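Local coordinates for uncharacterized protein (Streptococcus pneumoniae, PDB 3LFT) that probably serves as the substrate-binding protein of an ABC transporter, holding L-tryptophan in a pocket of its two-lobed fold, at residues Q120-L125 against A230-D235. Sequence-based numbering, arbitrary orientation. Where two conformers were deposited one is given.
Sequences QQQVEL and ASVVID
Gln122 and Val232 form the closest CA pair, 5.6 Å, where the helical segment 120-125 runs roughly antiparallel (157°) to strand 230-233, axes 7.6 Å apart at closest approach. Val232 is the hub: its CB points at the helix and rests 3.9 Å from Gln122 CG. Both its methyls meet Gln121: CG1 packs 3.9 Å from Gln121 CB, while CG2 sits over the Gln121 carbonyl and lies 3.9 Å from Leu125 CD2. That same leucine methyl also touches the Ala230 CB and comes within 3.5 Å of Ser231 O, so one branch spans three strand residues. The Gln122 side chain crosses Val232 obliquely; with CG anti to the carbonyl carbon (chi1 -71°), its extended chain brings the amide to the strand. There NE2 donates to Val232 O at 3.0 Å, with an N-H...O angle of 156°, and the donor lies in the carbonyl plane. The amide is held at both ends, since NE2 also bonds Asn117 OD1 and OE1 accepts from Trp191 NE1. Helix 119-129, which follows strand 110-115 of the six-stranded parallel sheet and also touches helix 145-160, thus packs on the edge strand of a small mixed sheet, in a fold consistent with the periplasmic-binding-protein family; the Ser231 side chain is about 10 Å from the bound tryptophan. The bonds from Gln122 to Val232 O, Asn117 and Trp191 fix the rotation of its buried amide, and the first satisfies the Val232 carbonyl, whereas Val232 N is buried without a partner: a mainly apolar contact pinned by one polar link.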
loop_
_atom_site.group_PDB
_atom_site.type_symbol
_atom_site.label_atom_id
_atom_site.label_comp_id
_atom_site.label_asym_id
_atom_site.label_seq_id
_atom_site.Cartn_x
_atom_site.Cartn_y
_atom_site.Cartn_z
ATOM N N GLN A 120 -8.886 8.836 -8.959
ATOM C CA GLN A 120 -9.253 9.905 -9.888
ATOM C C GLN A 120 -8.017 10.578 -10.470
ATOM O O GLN A 120 -7.924 10.793 -11.691
ATOM C CB GLN A 120 -10.166 10.931 -9.208
ATOM C CG GLN A 120 -10.521 12.129 -10.105
ATOM C CD GLN A 120 -11.447 13.137 -9.442
ATOM O OE1 GLN A 120 -12.150 12.817 -8.481
ATOM N NE2 GLN A 120 -11.452 14.362 -9.956
ATOM N N GLN A 121 -7.075 10.906 -9.595
ATOM C CA GLN A 121 -5.834 11.549 -10.037
ATOM C C GLN A 121 -4.988 10.653 -10.919
ATOM O O GLN A 121 -4.347 11.131 -11.863
ATOM C CB GLN A 121 -4.999 12.049 -8.865
ATOM C CG GLN A 121 -5.523 13.293 -8.175
ATOM C CD GLN A 121 -4.681 13.604 -6.965
ATOM O OE1 GLN A 121 -5.004 13.183 -5.854
ATOM N NE2 GLN A 121 -3.561 14.300 -7.176
ATOM N N GLN A 122 -4.992 9.349 -10.659
ATOM C CA GLN A 122 -4.266 8.422 -11.521
ATOM C C GLN A 122 -4.894 8.371 -12.904
ATOM O O GLN A 122 -4.165 8.376 -13.906
ATOM C CB GLN A 122 -4.214 7.038 -10.885
ATOM C CG GLN A 122 -3.300 7.015 -9.677
ATOM C CD GLN A 122 -3.380 5.735 -8.877
ATOM O OE1 GLN A 122 -4.204 4.860 -9.151
ATOM N NE2 GLN A 122 -2.531 5.630 -7.868
ATOM N N VAL A 123 -6.229 8.303 -12.960
ATOM C CA VAL A 123 -6.904 8.337 -14.263
ATOM C C VAL A 123 -6.565 9.625 -15.018
ATOM O O VAL A 123 -6.238 9.576 -16.200
ATOM C CB VAL A 123 -8.430 8.126 -14.114
ATOM C CG1 VAL A 123 -9.150 8.465 -15.399
ATOM C CG2 VAL A 123 -8.707 6.687 -13.715
ATOM N N GLU A 124 -6.611 10.761 -14.324
ATOM C CA GLU A 124 -6.284 12.040 -14.962
ATOM C C GLU A 124 -4.848 12.026 -15.498
ATOM O O GLU A 124 -4.591 12.514 -16.593
ATOM C CB GLU A 124 -6.544 13.229 -14.016
ATOM C CG GLU A 124 -8.037 13.489 -13.768
ATOM C CD GLU A 124 -8.357 14.303 -12.506
ATOM O OE1 GLU A 124 -7.500 14.447 -11.599
ATOM O OE2 GLU A 124 -9.509 14.783 -12.410
ATOM N N LEU A 125 -3.922 11.439 -14.748
ATOM C CA LEU A 125 -2.520 11.367 -15.183
ATOM C C LEU A 125 -2.362 10.492 -16.425
ATOM O O LEU A 125 -1.628 10.837 -17.358
ATOM C CB LEU A 125 -1.636 10.847 -14.052
ATOM C CG LEU A 125 -0.119 10.796 -14.342
ATOM C CD1 LEU A 125 0.498 12.145 -14.679
ATOM C CD2 LEU A 125 0.587 10.170 -13.124
ATOM N N ALA A 230 4.808 6.108 -14.246
ATOM C CA ALA A 230 4.335 7.186 -13.398
ATOM C C ALA A 230 3.208 6.667 -12.534
ATOM O O ALA A 230 2.636 5.598 -12.768
ATOM C CB ALA A 230 3.820 8.347 -14.268
ATOM N N SER A 231 2.910 7.427 -11.487
ATOM C CA SER A 231 1.732 7.192 -10.671
ATOM C C SER A 231 1.383 8.444 -9.870
ATOM O O SER A 231 2.015 9.490 -10.038
ATOM C CB SER A 231 1.910 5.971 -9.756
ATOM O OG SER A 231 0.670 5.643 -9.142
ATOM N N VAL A 232 0.391 8.312 -8.993
ATOM C CA VAL A 232 0.047 9.334 -7.991
ATOM C C VAL A 232 0.018 8.585 -6.667
ATOM O O VAL A 232 -0.710 7.590 -6.541
ATOM C CB VAL A 232 -1.291 10.029 -8.279
ATOM C CG1 VAL A 232 -1.523 11.137 -7.271
ATOM C CG2 VAL A 232 -1.301 10.575 -9.723
ATOM N N VAL A 233 0.828 9.039 -5.710
ATOM C CA VAL A 233 1.152 8.216 -4.545
ATOM C C VAL A 233 1.188 9.019 -3.264
ATOM O O VAL A 233 1.414 10.224 -3.274
ATOM C CB VAL A 233 2.521 7.490 -4.728
ATOM C CG1 VAL A 233 2.458 6.545 -5.936
ATOM C CG2 VAL A 233 3.658 8.497 -4.906
ATOM N N ILE A 234 0.971 8.300 -2.173
ATOM C CA ILE A 234 1.078 8.878 -0.841
ATOM C C ILE A 234 2.486 8.678 -0.315
ATOM O O ILE A 234 3.162 7.695 -0.657
ATOM C CB ILE A 234 0.093 8.218 0.081
ATOM C CG1 ILE A 234 -1.309 8.532 -0.407
ATOM C CG2 ILE A 234 0.263 8.701 1.511
ATOM C CD1 ILE A 234 -2.263 7.490 -0.003
ATOM N N ASP A 235 2.946 9.620 0.507
ATOM C CA ASP A 235 4.304 9.558 1.057
ATOM C C ASP A 235 4.402 8.457 2.122
ATOM O O ASP A 235 3.734 8.520 3.157
ATOM C CB ASP A 235 4.658 10.945 1.613
ATOM C CG ASP A 235 6.084 11.067 2.093
ATOM O OD1 ASP A 235 6.484 10.345 3.022
ATOM O OD2 ASP A 235 6.794 11.972 1.595
#